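Local structure of 33 kDa chaperonin (Thermotoga maritima, 1VQ0) at residues 69-74 and 242-247; 86-91 and 275-280. The protein probably acts as a redox-regulated molecular chaperone that keeps thermally unfolding and oxidatively damaged proteins from aggregating irreversibly. One frame throughout, in Å; residues are numbered along the deposited sequence.

Interaction 1. Residues 69-74 and 242-247; sequences KERWTL and KCDCNR. With ZN (zinc ion), chain C; EDO (1,2-ethanediol), chain F.
Arg71 and Asp244 meet in a single salt bridge, the one place where segment 69-74, strand from Arg71 on, touches the zinc-binding loop 242-247. Arg71 NH2 donates to Asp244 OD2 at 3.0 Å, with an N-H...O angle of 154°. The two flat groups are far from coplanar, their planes standing 69° apart: the oxygen lies near the edge of the guanidinium, tilted somewhat from its plane, while the nitrogen approaches OD2 from above the carboxylate. A single N-H grips a single oxygen: Arg71 NH1 stays 3.8 Å from Asp244 OD2, and the other oxygen, OD1, pairs with Arg96. Reach comes from the arginine, whose CG stands anti to the carbonyl carbon, chi1 -62°, and whose chain then runs extended to NE, carrying the guanidinium out to Asp244; the nearest CA atoms, of Arg71 and Cys243, are 11.8 Å apart. Gln88 packs against the arginine chain. A methionine in place of Arg71 would probably leave Asp244 OD2 without its charged mate and the loop without this tie to the sheet. Asp244 sits between two metal ligands: Cys243 SG binds the zinc ion at 2.3 Å, and Cys245 SG does so at 2.4 Å. Both cysteines belong to the four-cysteine zinc site of Hsp33, whose CxC half is tied to the large sheet through the aspartate between them.

Interaction 2. Residues 86-91 and 275-280; sequences VAQSTS and CKWCNT. With ZN (zinc ion), chain C.
The CxxC half of the four-cysteine zinc site lies in the turn between strands 271-274 and 281-284, and Trp277, between its two cysteines, reaches from it to strand 84-90. Cys275 SG holds the zinc ion at 2.3 Å and Cys278 SG at 2.4 Å. Weak hydrogen bonds run to these sulfurs from Cys278 N and Thr280 N respectively, and a backbone bond from Asn279 N to Cys275 O, 2.7 Å long, closes the turn. The indole reaches the strand with its six-membered ring leading. Trp277 CH2 comes within 3.6 Å of Val86 CG1. Trp277 CZ3 lies 3.8 Å from Gln88 CB, and both partners approach the ring obliquely. Val86 CG1 is placed for this by standing anti to the backbone N, chi1 -179°. Val86 and Gln88 each cross the tryptophan at about a right angle, the Gln88 amide plane being turned 32° from the indole. The amide is held by partners beyond the turn: NE2 donates to Thr73 OG1 and OE1 accepts from Arg96. Gln88 NE2 also lies 4.0 Å from Trp277 CH2, above the indole plane and just beyond its rim. No hydrogen bond joins the two segments, which bury 150 Å² between them. The chemistry thus divides: metal, thiolates and backbone hydrogen bonds hold the turn, whereas its contact with the strand rests on van der Waals packing through one aromatic ring.

From the N terminus, the chain passes through 69-74 and then 86-91, on adjacent antiparallel strands of the large mixed sheet, before running on to 242-247 and 275-280. Interaction 1 closes a loop of 167 intervening residues, and interaction 2 one of 183; because their segments alternate, the loops cross and neither encloses the other. They are joined at both ends. On the sheet, Leu74 N lies 2.7 Å from Ala87 O, a probable hydrogen bond. At the far end, one zinc ion takes two cysteines from each of 242-247 and 275-280, so both contacts dock the same metal-centred unit onto neighbouring strands.

Interaction 1. Residues 69-74 and 242-247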
loop_
_atom_site.group_PDB
_atom_site.type_symbol
_atom_site.label_atom_id
_atom_site.label_comp_id
_atom_site.label_asym_id
_atom_site.label_seq_id
_atom_site.Cartn_x
_atom_site.Cartn_y
_atom_site.Cartn_z
ATOM N N LYS A 69 17.159 12.385 1.387
ATOM C CA LYS A 69 16.014 12.967 2.114
ATOM C C LYS A 69 14.815 12.026 2.237
ATOM O O LYS A 69 13.703 12.466 2.528
ATOM C CB LYS A 69 15.583 14.310 1.509
ATOM C CG LYS A 69 16.671 15.426 1.653
ATOM C CD LYS A 69 16.355 16.628 0.795
ATOM C CE LYS A 69 17.517 17.644 0.886
ATOM N NZ LYS A 69 17.290 18.901 0.122
ATOM N N GLU A 70 15.013 10.726 2.075
ATOM C CA GLU A 70 13.900 9.808 2.324
ATOM C C GLU A 70 13.616 9.589 3.799
ATOM O O GLU A 70 14.537 9.452 4.606
ATOM C CB GLU A 70 14.165 8.474 1.633
ATOM C CG GLU A 70 13.039 7.451 1.875
ATOM C CD GLU A 70 13.208 6.205 1.018
ATOM O OE1 GLU A 70 14.102 6.198 0.193
ATOM O OE2 GLU A 70 12.481 5.226 1.221
ATOM N N ARG A 71 12.339 9.557 4.167
ATOM C CA ARG A 71 11.912 8.841 5.372
ATOM C C ARG A 71 11.230 7.524 4.985
ATOM O O ARG A 71 10.290 7.517 4.204
ATOM C CB ARG A 71 10.914 9.654 6.206
ATOM C CG ARG A 71 11.442 10.931 6.715
ATOM C CD ARG A 71 10.394 11.801 7.308
ATOM N NE ARG A 71 11.032 12.980 7.891
ATOM C CZ ARG A 71 10.411 13.866 8.643
ATOM N NH1 ARG A 71 9.108 13.724 8.869
ATOM N NH2 ARG A 71 11.082 14.902 9.146
ATOM N N TRP A 72 11.697 6.435 5.599
ATOM C CA TRP A 72 11.253 5.077 5.380
ATOM C C TRP A 72 10.602 4.622 6.650
ATOM O O TRP A 72 11.244 4.640 7.672
ATOM C CB TRP A 72 12.462 4.262 5.081
ATOM C CG TRP A 72 12.261 2.906 4.616
ATOM C CD1 TRP A 72 12.293 2.486 3.312
ATOM C CD2 TRP A 72 12.002 1.744 5.417
ATOM N NE1 TRP A 72 12.080 1.124 3.257
ATOM C CE2 TRP A 72 11.892 0.651 4.542
ATOM C CE3 TRP A 72 11.915 1.503 6.806
ATOM C CZ2 TRP A 72 11.706 -0.657 5.005
ATOM C CZ3 TRP A 72 11.690 0.239 7.244
ATOM C CH2 TRP A 72 11.626 -0.839 6.354
ATOM N N THR A 73 9.315 4.230 6.603
ATOM C CA THR A 73 8.566 3.853 7.807
ATOM C C THR A 73 8.020 2.420 7.713
ATOM O O THR A 73 7.262 2.065 6.778
ATOM C CB THR A 73 7.389 4.787 8.030
ATOM O OG1 THR A 73 7.817 6.155 8.056
ATOM C CG2 THR A 73 6.692 4.538 9.378
ATOM N N LEU A 74 8.350 1.617 8.727
ATOM C CA LEU A 74 7.737 0.286 8.940
ATOM C C LEU A 74 6.588 0.425 9.910
ATOM O O LEU A 74 6.769 0.837 11.016
ATOM C CB LEU A 74 8.743 -0.636 9.552
ATOM C CG LEU A 74 8.430 -2.011 10.056
ATOM C CD1 LEU A 74 7.968 -2.731 8.761
ATOM C CD2 LEU A 74 9.720 -2.584 10.578
ATOM N N LYS A 242 16.458 10.076 16.706
ATOM C CA LYS A 242 16.175 11.485 16.509
ATOM C C LYS A 242 14.744 11.741 16.068
ATOM O O LYS A 242 14.218 11.032 15.249
ATOM C CB LYS A 242 17.152 12.094 15.500
ATOM C CG LYS A 242 17.402 13.574 15.770
ATOM C CD LYS A 242 18.152 14.239 14.624
ATOM C CE LYS A 242 17.914 15.754 14.632
ATOM N NZ LYS A 242 19.136 16.455 14.205
ATOM N N CYS A 243 14.155 12.798 16.632
ATOM C CA CYS A 243 12.845 13.306 16.294
ATOM C C CYS A 243 12.972 14.795 15.849
ATOM O O CYS A 243 13.945 15.418 16.132
ATOM C CB CYS A 243 11.934 13.204 17.502
ATOM S SG CYS A 243 10.209 13.399 17.103
ATOM N N ASP A 244 11.987 15.301 15.105
ATOM C CA ASP A 244 11.962 16.647 14.586
ATOM C C ASP A 244 10.863 17.455 15.290
ATOM O O ASP A 244 10.559 18.561 14.890
ATOM C CB ASP A 244 11.733 16.676 13.043
ATOM C CG ASP A 244 10.335 16.189 12.640
ATOM O OD1 ASP A 244 9.643 15.654 13.493
ATOM O OD2 ASP A 244 9.832 16.290 11.508
ATOM N N CYS A 245 10.232 16.914 16.320
ATOM C CA CYS A 245 9.285 17.742 17.051
ATOM C C CYS A 245 10.013 18.889 17.770
ATOM O O CYS A 245 11.211 18.849 18.036
ATOM C CB CYS A 245 8.495 16.923 18.051
ATOM S SG CYS A 245 9.450 16.360 19.487
ATOM N N ASN A 246 9.242 19.935 18.026
ATOM C CA ASN A 246 9.673 21.090 18.773
ATOM C C ASN A 246 8.406 21.819 19.214
ATOM O O ASN A 246 7.280 21.415 18.882
ATOM C CB ASN A 246 10.591 22.009 17.966
ATOM C CG ASN A 246 9.910 22.608 16.746
ATOM O OD1 ASN A 246 8.757 23.004 16.786
ATOM N ND2 ASN A 246 10.647 22.697 15.660
ATOM N N ARG A 247 8.588 22.868 19.987
ATOM C CA ARG A 247 7.441 23.566 20.576
ATOM C C ARG A 247 6.593 24.297 19.561
ATOM O O ARG A 247 5.389 24.359 19.701
ATOM C CB ARG A 247 7.900 24.578 21.620
ATOM C CG ARG A 247 6.764 25.098 22.454
ATOM C CD ARG A 247 7.237 25.810 23.661
ATOM N NE ARG A 247 6.161 26.289 24.488
ATOM C CZ ARG A 247 5.583 25.601 25.448
ATOM N NH1 ARG A 247 4.618 26.182 26.151
ATOM N NH2 ARG A 247 5.972 24.356 25.725
HETATM ZN ZN ZN C . 9.265 14.040 19.130
HETATM C C1 EDO F . 14.059 0.570 0.820
HETATM O O1 EDO F . 12.823 -0.093 0.651
HETATM C C2 EDO F . 15.027 0.571 -0.364
HETATM O O2 EDO F . 15.346 -0.734 -0.895
#

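Interaction 2. Residues 86-91 and 275-280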
loop_
_atom_site.group_PDB
_atom_site.type_symbol
_atom_site.label_atom_id
_atom_site.label_comp_id
_atom_site.label_asym_id
_atom_site.label_seq_id
_atom_site.Cartn_x
_atom_site.Cartn_y
_atom_site.Cartn_z
ATOM N N VAL A 86 5.590 0.888 14.975
ATOM C CA VAL A 86 5.977 1.838 13.934
ATOM C C VAL A 86 7.460 2.242 14.109
ATOM O O VAL A 86 7.892 2.673 15.186
ATOM C CB VAL A 86 5.084 3.122 13.987
ATOM C CG1 VAL A 86 5.456 4.087 12.906
ATOM C CG2 VAL A 86 3.655 2.787 13.811
ATOM N N ALA A 87 8.256 2.032 13.080
ATOM C CA ALA A 87 9.635 2.451 13.130
ATOM C C ALA A 87 10.006 3.165 11.881
ATOM O O ALA A 87 9.808 2.623 10.796
ATOM C CB ALA A 87 10.552 1.287 13.391
ATOM N N GLN A 88 10.516 4.396 12.043
ATOM C CA GLN A 88 10.969 5.211 10.919
ATOM C C GLN A 88 12.487 5.409 10.941
ATOM O O GLN A 88 13.043 5.650 11.982
ATOM C CB GLN A 88 10.299 6.528 10.988
ATOM C CG GLN A 88 10.570 7.435 9.812
ATOM C CD GLN A 88 9.702 8.639 9.870
ATOM O OE1 GLN A 88 10.091 9.662 10.429
ATOM N NE2 GLN A 88 8.532 8.553 9.273
ATOM N N SER A 89 13.118 5.265 9.788
ATOM C CA SER A 89 14.504 5.630 9.528
ATOM C C SER A 89 14.639 6.659 8.384
ATOM O O SER A 89 13.715 6.873 7.602
ATOM C CB SER A 89 15.310 4.401 9.169
ATOM O OG SER A 89 14.872 3.859 7.942
ATOM N N THR A 90 15.797 7.314 8.326
ATOM C CA THR A 90 16.051 8.364 7.372
ATOM C C THR A 90 17.366 8.186 6.627
ATOM O O THR A 90 18.251 7.424 7.036
ATOM C CB THR A 90 16.112 9.735 8.062
ATOM O OG1 THR A 90 17.283 9.792 8.866
ATOM C CG2 THR A 90 14.990 9.881 9.048
ATOM N N SER A 91 17.504 8.962 5.561
ATOM C CA SER A 91 18.739 8.966 4.810
ATOM C C SER A 91 19.934 9.521 5.643
ATOM O O SER A 91 21.076 9.199 5.343
ATOM C CB SER A 91 18.573 9.722 3.506
ATOM O OG SER A 91 18.032 10.992 3.739
ATOM N N CYS A 275 4.509 14.216 21.962
ATOM C CA CYS A 275 4.981 13.683 20.692
ATOM C C CYS A 275 4.995 12.159 20.774
ATOM O O CYS A 275 5.579 11.558 21.694
ATOM C CB CYS A 275 6.385 14.189 20.394
ATOM S SG CYS A 275 7.079 13.374 18.959
ATOM N N LYS A 276 4.307 11.534 19.831
ATOM C CA LYS A 276 4.144 10.076 19.860
ATOM C C LYS A 276 5.477 9.391 19.527
ATOM O O LYS A 276 5.686 8.244 19.902
ATOM C CB LYS A 276 3.032 9.630 18.897
ATOM C CG LYS A 276 3.400 9.786 17.387
ATOM C CD LYS A 276 2.212 9.524 16.438
ATOM C CE LYS A 276 2.682 9.748 14.979
ATOM N NZ LYS A 276 1.910 8.971 13.943
ATOM N N TRP A 277 6.355 10.082 18.800
ATOM C CA TRP A 277 7.626 9.475 18.384
ATOM C C TRP A 277 8.722 9.411 19.459
ATOM O O TRP A 277 9.526 8.452 19.524
ATOM C CB TRP A 277 8.185 10.163 17.169
ATOM C CG TRP A 277 7.397 10.081 15.888
ATOM C CD1 TRP A 277 6.630 11.071 15.390
ATOM C CD2 TRP A 277 7.341 9.011 14.911
ATOM N NE1 TRP A 277 6.060 10.688 14.208
ATOM C CE2 TRP A 277 6.519 9.449 13.860
ATOM C CE3 TRP A 277 7.886 7.730 14.822
ATOM C CZ2 TRP A 277 6.232 8.666 12.731
ATOM C CZ3 TRP A 277 7.637 6.959 13.697
ATOM C CH2 TRP A 277 6.783 7.408 12.672
ATOM N N CYS A 278 8.776 10.426 20.306
ATOM C CA CYS A 278 9.833 10.485 21.308
ATOM C C CYS A 278 9.285 10.744 22.732
ATOM O O CYS A 278 10.061 10.809 23.690
ATOM C CB CYS A 278 10.872 11.537 20.919
ATOM S SG CYS A 278 10.260 13.201 21.153
ATOM N N ASN A 279 7.960 10.843 22.866
ATOM C CA ASN A 279 7.325 11.013 24.163
ATOM C C ASN A 279 7.765 12.321 24.882
ATOM O O ASN A 279 7.690 12.425 26.084
ATOM C CB ASN A 279 7.625 9.814 25.069
ATOM C CG ASN A 279 6.625 9.675 26.218
ATOM O OD1 ASN A 279 5.534 10.202 26.154
ATOM N ND2 ASN A 279 6.998 8.942 27.239
ATOM N N THR A 280 8.232 13.305 24.134
ATOM C CA THR A 280 8.377 14.652 24.657
ATOM C C THR A 280 6.996 15.304 24.822
ATOM O O THR A 280 6.166 15.296 23.896
ATOM C CB THR A 280 9.236 15.497 23.755
ATOM O OG1 THR A 280 10.519 14.892 23.648
ATOM C CG2 THR A 280 9.502 16.897 24.408
HETATM ZN ZN ZN C . 9.265 14.040 19.130
#